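Local coordinates for glucoamylase (Thermoanaerobacterium thermosaccharolyticum, PDB 1LF6), which hydrolyses starch-like glucans as an exo-acting glucoamylase, removing terminal 1,4-linked alpha-D-glucose successively from non-reducing chain ends with release of beta-D-glucose, at residues V62-I67 with K129-I134; E98-K103 with N271-Y276; T121-T126 with E267-L272; L153-H158 with I246-G251; T188-S191 with G195-G198. All blocks are in the same frame, centred on the assembly; numbering follows the deposited sequence.

Contact 1 of 5, residues V62-I67 with K129-I134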
# COMPACT_ATOMS: atom_id res chain seq x y z
N VAL A 62 11.93 3.16 4.29
CA VAL A 62 12.69 1.98 3.89
C VAL A 62 12.41 0.95 4.97
O VAL A 62 12.47 1.26 6.17
CB VAL A 62 14.21 2.26 3.81
CG1 VAL A 62 14.93 1.02 3.30
CG2 VAL A 62 14.48 3.44 2.88
N TYR A 63 12.11 -0.27 4.56
CA TYR A 63 11.76 -1.34 5.50
C TYR A 63 12.77 -2.47 5.60
O TYR A 63 13.37 -2.88 4.61
CB TYR A 63 10.40 -1.92 5.10
CG TYR A 63 9.29 -0.89 5.08
CD1 TYR A 63 8.31 -0.87 6.08
CD2 TYR A 63 9.22 0.08 4.08
CE1 TYR A 63 7.30 0.09 6.08
CE2 TYR A 63 8.22 1.04 4.07
CZ TYR A 63 7.26 1.04 5.07
OH TYR A 63 6.26 2.00 5.06
N TYR A 64 12.92 -2.99 6.82
CA TYR A 64 13.82 -4.09 7.14
C TYR A 64 13.64 -4.47 8.61
O TYR A 64 13.53 -3.60 9.47
CB TYR A 64 15.29 -3.71 6.88
CG TYR A 64 16.28 -4.58 7.65
CD1 TYR A 64 16.62 -4.27 8.97
CD2 TYR A 64 16.83 -5.72 7.07
CE1 TYR A 64 17.49 -5.08 9.69
CE2 TYR A 64 17.71 -6.54 7.80
CZ TYR A 64 18.03 -6.22 9.11
OH TYR A 64 18.89 -7.01 9.83
N PRO A 65 13.63 -5.78 8.92
CA PRO A 65 13.77 -6.91 8.00
C PRO A 65 12.42 -7.47 7.56
O PRO A 65 12.35 -8.49 6.87
CB PRO A 65 14.54 -7.91 8.84
CG PRO A 65 13.90 -7.74 10.18
CD PRO A 65 13.78 -6.23 10.32
N THR A 66 11.35 -6.81 7.98
CA THR A 66 10.00 -7.22 7.62
C THR A 66 9.30 -6.05 6.95
O THR A 66 9.65 -4.90 7.18
CB THR A 66 9.18 -7.64 8.85
OG1 THR A 66 9.09 -6.54 9.75
CG2 THR A 66 9.83 -8.83 9.56
N ILE A 67 8.29 -6.36 6.15
CA ILE A 67 7.57 -5.32 5.42
C ILE A 67 6.75 -4.36 6.30
O ILE A 67 6.22 -3.38 5.80
CB ILE A 67 6.67 -5.96 4.33
CG1 ILE A 67 6.38 -4.94 3.23
CG2 ILE A 67 5.39 -6.51 4.96
CD1 ILE A 67 5.74 -5.57 2.01
N LYS A 129 21.35 -9.85 -3.44
CA LYS A 129 22.01 -10.81 -2.56
C LYS A 129 22.07 -10.48 -1.08
O LYS A 129 22.20 -11.38 -0.25
CB LYS A 129 23.44 -11.06 -3.05
CG LYS A 129 23.56 -12.00 -4.23
CD LYS A 129 25.01 -12.31 -4.51
CE LYS A 129 25.15 -13.50 -5.45
NZ LYS A 129 26.58 -13.90 -5.60
N ARG A 130 21.98 -9.20 -0.74
CA ARG A 130 22.06 -8.81 0.66
C ARG A 130 21.17 -7.62 1.00
O ARG A 130 20.64 -6.96 0.12
CB ARG A 130 23.52 -8.52 1.02
CG ARG A 130 24.18 -7.52 0.08
CD ARG A 130 25.69 -7.47 0.30
NE ARG A 130 26.36 -8.69 -0.14
CZ ARG A 130 26.68 -8.97 -1.40
NH1 ARG A 130 27.28 -10.11 -1.70
NH2 ARG A 130 26.40 -8.10 -2.36
N ASN A 131 21.04 -7.34 2.30
CA ASN A 131 20.18 -6.26 2.78
C ASN A 131 20.76 -4.85 2.65
O ASN A 131 21.16 -4.23 3.64
CB ASN A 131 19.79 -6.52 4.23
CG ASN A 131 19.14 -7.88 4.42
OD1 ASN A 131 18.25 -8.25 3.66
ND2 ASN A 131 19.57 -8.62 5.43
N SER A 132 20.78 -4.33 1.43
CA SER A 132 21.29 -2.98 1.20
C SER A 132 20.52 -2.24 0.11
O SER A 132 20.15 -2.83 -0.91
CB SER A 132 22.78 -3.02 0.84
OG SER A 132 22.97 -3.45 -0.49
N LEU A 133 20.29 -0.96 0.34
CA LEU A 133 19.59 -0.11 -0.61
C LEU A 133 20.66 0.70 -1.34
O LEU A 133 21.57 1.24 -0.71
CB LEU A 133 18.63 0.85 0.11
CG LEU A 133 17.90 1.84 -0.80
CD1 LEU A 133 16.98 1.08 -1.76
CD2 LEU A 133 17.09 2.82 0.05
N ILE A 134 20.54 0.78 -2.66
CA ILE A 134 21.52 1.49 -3.46
C ILE A 134 20.93 2.69 -4.19
O ILE A 134 19.82 2.63 -4.71
CB ILE A 134 22.13 0.54 -4.51
CG1 ILE A 134 22.72 -0.68 -3.82
CG2 ILE A 134 23.18 1.28 -5.32
CD1 ILE A 134 23.00 -1.85 -4.74

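Contact 2 of 5, residues E98-K103 with N271-Y276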
# COMPACT_ATOMS: atom_id res chain seq x y z
N GLU A 98 10.62 7.47 -13.61
CA GLU A 98 10.45 6.48 -14.66
C GLU A 98 11.17 5.23 -14.19
O GLU A 98 12.16 5.32 -13.47
CB GLU A 98 11.06 6.97 -15.99
CG GLU A 98 12.58 6.99 -16.02
CD GLU A 98 13.15 7.16 -17.42
OE1 GLU A 98 14.39 7.17 -17.57
OE2 GLU A 98 12.36 7.29 -18.39
N LYS A 99 10.66 4.05 -14.55
CA LYS A 99 11.30 2.80 -14.14
C LYS A 99 12.39 2.42 -15.12
O LYS A 99 12.39 2.88 -16.26
CB LYS A 99 10.26 1.67 -14.04
CG LYS A 99 9.07 1.98 -13.12
CD LYS A 99 8.38 0.72 -12.61
CE LYS A 99 7.85 -0.17 -13.73
NZ LYS A 99 6.85 0.53 -14.58
N PHE A 100 13.32 1.58 -14.68
CA PHE A 100 14.42 1.12 -15.54
C PHE A 100 13.79 0.49 -16.78
O PHE A 100 14.20 0.77 -17.91
CB PHE A 100 15.28 0.09 -14.80
CG PHE A 100 16.05 0.67 -13.63
CD1 PHE A 100 16.58 -0.17 -12.66
CD2 PHE A 100 16.25 2.04 -13.51
CE1 PHE A 100 17.29 0.34 -11.58
CE2 PHE A 100 16.96 2.57 -12.43
CZ PHE A 100 17.48 1.71 -11.47
N THR A 101 12.80 -0.37 -16.57
CA THR A 101 12.07 -1.03 -17.65
C THR A 101 10.64 -1.24 -17.17
O THR A 101 10.33 -1.02 -16.00
CB THR A 101 12.66 -2.41 -18.00
OG1 THR A 101 12.41 -3.32 -16.92
CG2 THR A 101 14.16 -2.32 -18.25
N ASP A 102 9.77 -1.67 -18.08
CA ASP A 102 8.38 -1.93 -17.76
C ASP A 102 8.20 -3.23 -16.98
O ASP A 102 7.09 -3.57 -16.56
CB ASP A 102 7.54 -2.01 -19.04
CG ASP A 102 7.14 -0.65 -19.55
OD1 ASP A 102 6.45 -0.58 -20.60
OD2 ASP A 102 7.49 0.37 -18.91
N LYS A 103 9.28 -3.97 -16.78
CA LYS A 103 9.19 -5.23 -16.05
C LYS A 103 10.18 -5.31 -14.89
O LYS A 103 10.72 -6.37 -14.59
CB LYS A 103 9.39 -6.41 -17.01
CG LYS A 103 8.30 -6.50 -18.08
CD LYS A 103 8.55 -7.63 -19.09
CE LYS A 103 7.42 -7.73 -20.11
NZ LYS A 103 7.66 -8.79 -21.14
N ASN A 271 26.33 -4.67 -12.68
CA ASN A 271 26.01 -6.06 -12.43
C ASN A 271 24.85 -6.16 -11.44
O ASN A 271 23.89 -6.90 -11.66
CB ASN A 271 27.23 -6.80 -11.87
CG ASN A 271 27.61 -7.99 -12.71
OD1 ASN A 271 26.79 -8.87 -12.98
ND2 ASN A 271 28.88 -8.04 -13.12
N LEU A 272 24.94 -5.40 -10.34
CA LEU A 272 23.89 -5.39 -9.33
C LEU A 272 22.58 -4.92 -9.92
O LEU A 272 21.52 -5.51 -9.69
CB LEU A 272 24.27 -4.47 -8.17
CG LEU A 272 25.32 -4.93 -7.16
CD1 LEU A 272 25.57 -3.81 -6.16
CD2 LEU A 272 24.85 -6.19 -6.45
N LYS A 273 22.66 -3.84 -10.69
CA LYS A 273 21.48 -3.26 -11.32
C LYS A 273 20.84 -4.24 -12.30
O LYS A 273 19.63 -4.47 -12.25
CB LYS A 273 21.87 -1.97 -12.04
CG LYS A 273 20.70 -1.22 -12.63
CD LYS A 273 21.16 0.09 -13.23
CE LYS A 273 20.07 0.72 -14.07
NZ LYS A 273 20.57 1.92 -14.79
N ASN A 274 21.64 -4.83 -13.18
CA ASN A 274 21.12 -5.78 -14.14
C ASN A 274 20.51 -7.01 -13.45
O ASN A 274 19.49 -7.53 -13.89
CB ASN A 274 22.21 -6.22 -15.13
CG ASN A 274 22.68 -5.07 -16.02
OD1 ASN A 274 21.88 -4.24 -16.44
ND2 ASN A 274 23.97 -5.05 -16.33
N ASN A 275 21.14 -7.47 -12.37
CA ASN A 275 20.64 -8.63 -11.64
C ASN A 275 19.29 -8.30 -11.01
O ASN A 275 18.40 -9.15 -10.95
CB ASN A 275 21.62 -9.04 -10.54
CG ASN A 275 22.91 -9.65 -11.08
OD1 ASN A 275 23.84 -9.92 -10.33
ND2 ASN A 275 22.95 -9.86 -12.39
N TYR A 276 19.14 -7.07 -10.54
CA TYR A 276 17.90 -6.63 -9.92
C TYR A 276 16.80 -6.67 -10.98
O TYR A 276 15.73 -7.24 -10.76
CB TYR A 276 18.05 -5.21 -9.37
CG TYR A 276 16.81 -4.67 -8.68
CD1 TYR A 276 16.56 -4.92 -7.34
CD2 TYR A 276 15.90 -3.88 -9.39
CE1 TYR A 276 15.41 -4.41 -6.70
CE2 TYR A 276 14.76 -3.36 -8.77
CZ TYR A 276 14.53 -3.62 -7.43
OH TYR A 276 13.40 -3.10 -6.82

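Contact 3 of 5, residues T121-T126 with E267-L272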
# COMPACT_ATOMS: atom_id res chain seq x y z
N THR A 121 20.19 13.47 -10.71
CA THR A 121 19.62 12.27 -11.30
C THR A 121 19.96 11.07 -10.42
O THR A 121 21.10 10.91 -9.99
CB THR A 121 20.18 12.04 -12.72
OG1 THR A 121 19.87 13.18 -13.53
CG2 THR A 121 19.56 10.79 -13.34
N LYS A 122 18.96 10.23 -10.14
CA LYS A 122 19.17 9.07 -9.29
C LYS A 122 18.76 7.74 -9.90
O LYS A 122 17.88 7.67 -10.75
CB LYS A 122 18.40 9.26 -7.97
CG LYS A 122 18.64 10.59 -7.27
CD LYS A 122 17.69 10.75 -6.08
CE LYS A 122 17.94 12.05 -5.33
NZ LYS A 122 16.99 12.23 -4.19
N ASP A 123 19.42 6.68 -9.45
CA ASP A 123 19.15 5.32 -9.88
C ASP A 123 18.99 4.59 -8.56
O ASP A 123 19.95 4.50 -7.78
CB ASP A 123 20.34 4.75 -10.65
CG ASP A 123 20.36 5.19 -12.10
OD1 ASP A 123 19.84 6.29 -12.38
OD2 ASP A 123 20.91 4.45 -12.95
N ILE A 124 17.79 4.08 -8.30
CA ILE A 124 17.51 3.41 -7.03
C ILE A 124 16.98 1.99 -7.16
O ILE A 124 16.08 1.73 -7.95
CB ILE A 124 16.51 4.25 -6.20
CG1 ILE A 124 17.07 5.67 -6.02
CG2 ILE A 124 16.26 3.59 -4.85
CD1 ILE A 124 16.08 6.66 -5.45
N PHE A 125 17.53 1.09 -6.35
CA PHE A 125 17.14 -0.31 -6.32
C PHE A 125 17.87 -0.97 -5.17
O PHE A 125 18.60 -0.31 -4.43
CB PHE A 125 17.49 -1.00 -7.65
CG PHE A 125 18.96 -1.00 -7.96
CD1 PHE A 125 19.76 -2.08 -7.58
CD2 PHE A 125 19.55 0.08 -8.61
CE1 PHE A 125 21.13 -2.07 -7.85
CE2 PHE A 125 20.92 0.09 -8.88
CZ PHE A 125 21.71 -0.99 -8.50
N THR A 126 17.69 -2.28 -4.99
CA THR A 126 18.35 -2.97 -3.90
C THR A 126 19.30 -4.06 -4.37
O THR A 126 19.29 -4.45 -5.54
CB THR A 126 17.33 -3.59 -2.93
OG1 THR A 126 16.48 -4.49 -3.65
CG2 THR A 126 16.49 -2.50 -2.28
N GLU A 267 30.74 -4.81 -5.06
CA GLU A 267 30.15 -5.40 -6.26
C GLU A 267 30.11 -4.39 -7.40
O GLU A 267 30.14 -3.18 -7.17
CB GLU A 267 28.73 -5.89 -5.96
CG GLU A 267 28.24 -6.95 -6.93
CD GLU A 267 27.93 -8.27 -6.25
OE1 GLU A 267 27.71 -9.28 -6.96
OE2 GLU A 267 27.89 -8.29 -5.01
N ASP A 268 30.08 -4.88 -8.63
CA ASP A 268 30.03 -4.00 -9.80
C ASP A 268 28.63 -3.44 -9.96
O ASP A 268 27.66 -4.18 -10.08
CB ASP A 268 30.43 -4.77 -11.06
CG ASP A 268 30.15 -3.98 -12.33
OD1 ASP A 268 29.05 -4.14 -12.89
OD2 ASP A 268 31.02 -3.20 -12.75
N TYR A 269 28.53 -2.11 -9.98
CA TYR A 269 27.25 -1.43 -10.10
C TYR A 269 26.32 -1.98 -11.18
O TYR A 269 25.21 -2.43 -10.87
CB TYR A 269 27.46 0.07 -10.34
CG TYR A 269 26.15 0.82 -10.42
CD1 TYR A 269 25.40 1.09 -9.28
CD2 TYR A 269 25.63 1.21 -11.66
CE1 TYR A 269 24.16 1.72 -9.36
CE2 TYR A 269 24.39 1.83 -11.75
CZ TYR A 269 23.66 2.09 -10.60
OH TYR A 269 22.44 2.72 -10.69
N ASN A 270 26.75 -1.94 -12.43
CA ASN A 270 25.92 -2.44 -13.53
C ASN A 270 25.48 -3.87 -13.32
O ASN A 270 24.38 -4.26 -13.72
CB ASN A 270 26.65 -2.32 -14.86
CG ASN A 270 26.84 -0.88 -15.30
OD1 ASN A 270 25.89 -0.10 -15.34
ND2 ASN A 270 28.08 -0.52 -15.63
N ASN A 271 26.33 -4.67 -12.68
CA ASN A 271 26.01 -6.06 -12.43
C ASN A 271 24.85 -6.16 -11.44
O ASN A 271 23.89 -6.90 -11.66
CB ASN A 271 27.23 -6.80 -11.87
CG ASN A 271 27.61 -7.99 -12.71
OD1 ASN A 271 26.79 -8.87 -12.98
ND2 ASN A 271 28.88 -8.04 -13.12
N LEU A 272 24.94 -5.40 -10.34
CA LEU A 272 23.89 -5.39 -9.33
C LEU A 272 22.58 -4.92 -9.92
O LEU A 272 21.52 -5.51 -9.69
CB LEU A 272 24.27 -4.47 -8.17
CG LEU A 272 25.32 -4.93 -7.16
CD1 LEU A 272 25.57 -3.81 -6.16
CD2 LEU A 272 24.85 -6.19 -6.45
O HOH W 1 21.10 -5.98 -6.95

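Contact 4 of 5, residues L153-H158 with I246-G251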
# COMPACT_ATOMS: atom_id res chain seq x y z
N LEU A 153 23.96 15.39 1.90
CA LEU A 153 23.02 14.29 2.00
C LEU A 153 22.49 14.24 3.43
O LEU A 153 23.27 14.23 4.39
CB LEU A 153 23.72 12.97 1.67
CG LEU A 153 22.87 11.69 1.65
CD1 LEU A 153 21.82 11.80 0.57
CD2 LEU A 153 23.75 10.48 1.41
N ALA A 154 21.17 14.21 3.58
CA ALA A 154 20.54 14.16 4.90
C ALA A 154 19.76 12.86 5.06
O ALA A 154 18.75 12.64 4.41
CB ALA A 154 19.62 15.35 5.09
N TYR A 155 20.26 12.00 5.94
CA TYR A 155 19.64 10.71 6.22
C TYR A 155 18.89 10.78 7.55
O TYR A 155 19.48 11.09 8.58
CB TYR A 155 20.73 9.63 6.29
CG TYR A 155 20.28 8.31 6.89
CD1 TYR A 155 19.18 7.63 6.38
CD2 TYR A 155 20.96 7.74 7.96
CE1 TYR A 155 18.77 6.41 6.92
CE2 TYR A 155 20.57 6.53 8.51
CZ TYR A 155 19.47 5.87 7.98
OH TYR A 155 19.07 4.66 8.51
N ASP A 156 17.59 10.48 7.52
CA ASP A 156 16.79 10.52 8.74
C ASP A 156 16.33 9.14 9.17
O ASP A 156 15.34 8.61 8.67
CB ASP A 156 15.57 11.42 8.55
CG ASP A 156 14.78 11.60 9.83
OD1 ASP A 156 13.76 12.32 9.79
OD2 ASP A 156 15.17 11.03 10.87
N PRO A 157 17.04 8.52 10.12
CA PRO A 157 16.64 7.19 10.57
C PRO A 157 15.50 7.20 11.58
O PRO A 157 15.48 8.01 12.51
CB PRO A 157 17.93 6.64 11.17
CG PRO A 157 18.55 7.85 11.78
CD PRO A 157 18.34 8.91 10.71
N HIS A 158 14.54 6.31 11.37
CA HIS A 158 13.40 6.13 12.27
C HIS A 158 13.33 4.63 12.51
O HIS A 158 12.35 3.98 12.17
CB HIS A 158 12.09 6.59 11.61
CG HIS A 158 11.89 8.07 11.64
ND1 HIS A 158 10.64 8.65 11.52
CD2 HIS A 158 12.77 9.09 11.76
CE1 HIS A 158 10.77 9.96 11.57
NE2 HIS A 158 12.05 10.26 11.71
N ILE A 246 25.58 5.85 -3.26
CA ILE A 246 25.26 5.87 -1.83
C ILE A 246 24.65 4.51 -1.48
O ILE A 246 23.74 4.03 -2.16
CB ILE A 246 24.25 7.00 -1.49
CG1 ILE A 246 24.90 8.36 -1.75
CG2 ILE A 246 23.82 6.90 -0.03
CD1 ILE A 246 26.17 8.61 -0.94
N VAL A 247 25.17 3.89 -0.43
CA VAL A 247 24.67 2.59 -0.01
C VAL A 247 24.22 2.58 1.45
O VAL A 247 24.94 3.04 2.34
CB VAL A 247 25.75 1.48 -0.20
CG1 VAL A 247 25.20 0.14 0.26
CG2 VAL A 247 26.16 1.42 -1.66
N LEU A 248 23.02 2.04 1.68
CA LEU A 248 22.47 1.94 3.03
C LEU A 248 22.23 0.46 3.31
O LEU A 248 21.41 -0.19 2.65
CB LEU A 248 21.15 2.70 3.14
CG LEU A 248 20.41 2.57 4.47
CD1 LEU A 248 21.22 3.22 5.59
CD2 LEU A 248 19.04 3.23 4.35
N SER A 249 22.95 -0.07 4.29
CA SER A 249 22.82 -1.47 4.65
C SER A 249 22.20 -1.65 6.03
O SER A 249 22.20 -0.73 6.85
CB SER A 249 24.19 -2.15 4.57
OG SER A 249 24.71 -2.04 3.26
N PHE A 250 21.68 -2.85 6.27
CA PHE A 250 21.04 -3.18 7.54
C PHE A 250 21.64 -4.45 8.14
O PHE A 250 22.18 -5.30 7.43
CB PHE A 250 19.54 -3.39 7.31
CG PHE A 250 18.83 -2.18 6.76
CD1 PHE A 250 18.12 -1.34 7.61
CD2 PHE A 250 18.90 -1.88 5.41
CE1 PHE A 250 17.48 -0.21 7.11
CE2 PHE A 250 18.27 -0.75 4.90
CZ PHE A 250 17.55 0.09 5.75
N GLY A 251 21.52 -4.56 9.46
CA GLY A 251 22.04 -5.72 10.17
C GLY A 251 21.55 -5.74 11.60
O GLY A 251 20.95 -4.77 12.07

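Contact 5 of 5, residues T188-S191 with G195-G198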
# COMPACT_ATOMS: atom_id res chain seq x y z
N THR A 188 21.75 0.31 11.03
CA THR A 188 21.86 0.77 9.66
C THR A 188 23.24 1.38 9.46
O THR A 188 23.81 1.97 10.39
CB THR A 188 20.80 1.84 9.31
OG1 THR A 188 21.10 3.07 9.99
CG2 THR A 188 19.41 1.36 9.72
N ALA A 189 23.77 1.23 8.26
CA ALA A 189 25.09 1.76 7.92
C ALA A 189 24.99 2.51 6.61
O ALA A 189 24.61 1.95 5.58
CB ALA A 189 26.09 0.61 7.80
N LEU A 190 25.33 3.80 6.64
CA LEU A 190 25.29 4.64 5.45
C LEU A 190 26.72 4.81 4.95
O LEU A 190 27.60 5.22 5.70
CB LEU A 190 24.70 6.00 5.79
CG LEU A 190 24.07 6.84 4.68
CD1 LEU A 190 23.96 8.28 5.16
CD2 LEU A 190 24.91 6.79 3.43
N SER A 191 26.96 4.49 3.68
CA SER A 191 28.29 4.61 3.10
C SER A 191 28.30 5.27 1.73
O SER A 191 27.26 5.41 1.08
CB SER A 191 28.95 3.23 3.01
OG SER A 191 28.23 2.38 2.13
N GLY A 195 33.35 8.03 -0.36
CA GLY A 195 33.47 8.55 0.99
C GLY A 195 32.76 9.87 1.19
O GLY A 195 31.99 10.31 0.33
N TRP A 196 33.02 10.53 2.32
CA TRP A 196 32.39 11.81 2.63
C TRP A 196 33.42 12.93 2.76
O TRP A 196 34.55 12.69 3.19
CB TRP A 196 31.60 11.72 3.93
CG TRP A 196 30.78 10.47 4.07
CD1 TRP A 196 31.08 9.38 4.83
CD2 TRP A 196 29.55 10.18 3.41
NE1 TRP A 196 30.10 8.42 4.69
CE2 TRP A 196 29.15 8.89 3.82
CE3 TRP A 196 28.74 10.88 2.50
CZ2 TRP A 196 27.98 8.28 3.36
CZ3 TRP A 196 27.58 10.28 2.04
CH2 TRP A 196 27.20 8.99 2.48
N LYS A 197 33.01 14.14 2.40
CA LYS A 197 33.89 15.29 2.51
C LYS A 197 33.76 15.81 3.93
O LYS A 197 34.52 16.67 4.37
CB LYS A 197 33.45 16.38 1.52
CG LYS A 197 34.34 17.61 1.53
CD LYS A 197 33.93 18.61 0.46
CE LYS A 197 34.88 19.80 0.43
NZ LYS A 197 34.55 20.75 -0.67
N GLY A 198 32.78 15.27 4.65
CA GLY A 198 32.53 15.66 6.02
C GLY A 198 31.21 15.07 6.50
O GLY A 198 30.33 14.79 5.68

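Contact 1 of 5, residues V62-I67 with K129-I134
Tyr-64 meets Asn-131 and Val-62 meets Leu-133 where the two sheets of the N-terminal super-beta-sandwich face each other. Val-62 is the last residue but one of strand 58-63 of one sheet; Leu-133 lies on strand 132-141 of the other. The facing backbones stay well apart, with the CA atoms of Tyr-64 and Asn-131 separated by 8.0 Å, so side chains alone bridge the interface. The tyrosine ring and the asparagine side chain cross at roughly a right angle, their flat groups turned 60° against each other. The amide comes to the rim of the ring near its plane, Asn-131 ND2 lying 3.7 Å from Tyr-64 CE2, and this is a van der Waals approach. The amide oxygen has its partner outside the pair: Asn-131 OD1 accepts from the backbone N of Lys-49. Next to the tyrosine, Pro-65 follows a cis peptide bond and lays its CB over one face of the ring, while Phe-250 of strand 243-251 stacks with the ring. Asn-131 is the centre of an inverse gamma turn, closed by Ser-132 N and Arg-130 O at 2.9 Å, which bends the chain at Asn-131. The aliphatic pair approaches at a slant. In Val-62 the branch CG1 stands opposite the backbone N (chi1 -176°), which leaves CG2, lying beside that nitrogen, to face the other sheet. Phe-250 also touches Val-62, and Phe-52 touches Leu-133. Between the two, methyl meets methyl: Val-62 CG2 lies 3.9 Å from Leu-133 CD2.

Contact 2 of 5, residues E98-K103 with N271-Y276
Phe-100, on the segment continuing from strand 93-99, and Lys-273, in the second turn of helix 269-284, bring their backbones no nearer than 9.3 Å between CA atoms, a gap spanned by side chains. The lysine carries most of the reach. Its CG lies opposite the backbone N (chi1 -175°) and the chain beyond is fully extended, so the aliphatic arm passes over one face of the phenylalanine ring. Lys-273 CE sits above the middle of the Phe-100 ring, 3.7 Å from its centroid and only 8° off the normal, a CH-pi contact. The ammonium follows as a cation-pi interaction, with Lys-273 NZ 4.5 Å from the Phe-100 centroid. That nitrogen also forms a salt bridge with Asp-123 OD2, so the ammonium probably interacts with carboxylate and aromatic face at once. Replacing Phe-100 with an alanine would probably deprive the lysine arm of its flat support and leave it freer to swing. Beyond the ring, Thr-101 OG1 accepts from Lys-103 N at 3.2 Å, shaping an ST turn. Phe-100 also touches Phe-125 and Ile-277. Ring and lysine together join a partly exposed segment next to the strand to a helix packed on the outer face of a beta-sandwich sheet.

Contact 3 of 5, residues T121-T126 with E267-L272
Phe-125, Tyr-269 and Leu-272 carry most of this interface, in which strand 118-126 receives the first turn of helix 269-284. The phenylalanine contributes most. Its CG is wedged between the backbone N and the carbonyl carbon (chi1 62°) on a nearly fully extended residue, and the ring projects from the sheet toward the helix. The ring of Tyr-269 meets it obliquely, the planes 57° apart and the centroids 5.7 Å, with Phe-125 CE2 touching Tyr-269 CE1 at 3.7 Å. The tyrosine hydroxyl comes in at the rim of the phenylalanine, near its plane. It also gives a weak hydrogen bond to Asp-123, Tyr-269 OH to Asp-123 OD2 at 3.2 Å; the stronger partner of that carboxylate is Lys-273. In the remaining side-chain contact, Phe-125 CE1 lies 4.0 Å from Leu-272 CB. A leucine in place of Phe-125 would probably open a gap beside the tyrosine and deprive Leu-272 of its aromatic neighbour. A water ties the backbones together, donating to Thr-126 O and to Leu-272 O, each 2.8 Å from the water oxygen. The helix start is fixed by Asp-268 at the N-cap, whose OD1 accepts from Asn-271 N at 2.8 Å. Lys-136 makes a cation-pi contact with Tyr-269. Here an N-capped helix is laid by its first turn on the outer face of a sheet of the beta-sandwich.

Contact 4 of 5, residues L153-H158 with I246-G251
Leu-153 and Tyr-155 of strand 150-157 face Ile-246 and Leu-248 of strand 243-251, the two segments running in the same direction but in different sheets, with CA atoms of Leu-153 and Ile-246 9.5 Å apart. Such a spacing is that of sheets packed face to face, and matching residues two apart on each strand point inward. Leu-153 and Ile-246 reach out tip to tip. One methyl of the leucine, CD2, fits between the two branches of the isoleucine, lying 3.9 Å from Ile-246 CD1 and equally far from Ile-246 CG2. Two residues further along each strand, Tyr-155 crosses Leu-248 at about a right angle. Both methyls of Leu-248 come from one side to the hydroxyl end of the ring: CD1 is 3.9 Å from Tyr-155 OH, and CD2 is 4.1 Å from Tyr-155 CE1. The ring reaches this place because its CG lies opposite the backbone N (chi1 166°). Pro-157 CD lies over one ring face, toward the rim. Trp-196 touches both Leu-153 and Ile-246, and Leu-190 of the neighbouring strand touches Tyr-155 and Ile-246. The contact is thus wholly dispersive between the segments, all four side chains being buried, and its one polar atom, the hydroxyl of Tyr-155, is satisfied within the opposite sheet by a hydrogen bond with Thr-188 OG1, so a buried oxygen is accommodated among methyl groups.

Contact 5 of 5, residues T188-S191 with G195-G198
Leu-190 presses against the rim of the Trp-196 indole at one end of the super-beta-sandwich, where the chain passes from strand 186-192 of one sheet to strand 198-203 of the other. The leucine and tryptophan side chains cross at about a right angle, and the methyl CD2 approaches the six-membered ring at its edge, near the plane. Packing is tight: Leu-190 CD2 lies 3.3 Å from Trp-196 CH2 and 3.4 Å from Trp-196 CZ2. The same corner of the indole also meets backbone, with Ser-191 C 3.4 Å from Trp-196 CZ2. The indole points at the strand because its CG lies beside the backbone N, opposite the carbonyl carbon (chi1 -43°). Further out, Ile-246 and Leu-179 touch the indole from the sheet of Leu-190, and Ala-234 and Ile-236 from the other sheet, so the tryptophan is lodged between both layers. Its NE1 donates to the backbone O of Glu-177, fixing the rotation of the ring. Just before it, Gly-195 has a positive phi of 73°, a backbone shape that suits glycine, and Gly-195 O is hydrogen-bonded to Ser-192 OG within the connection.

How the contacts relate
All five contacts belong to the N-terminal beta-sandwich and lie away from the probable catalytic pair, Glu-435 and Glu-438, and from Trp-325, which probably binds substrate. Contacts 1 and 4 join its two sheets, and contact 5 packs the connection between them against strand 186-192; contacts 2 and 3, centres 8 Å apart, dress its outer face with helix 269-284. Backbone pairing strings them together: Ile-134 N lies 2.8 Å from Phe-125 O (contacts 1 and 3), Leu-133 N 2.7 Å from Leu-248 O (1 and 4), and Ser-191 N 2.8 Å from Val-247 O (4 and 5). Contact 1 also touches the helix, through Ile-134 CD1 and Leu-272 CD1 at 3.5 Å.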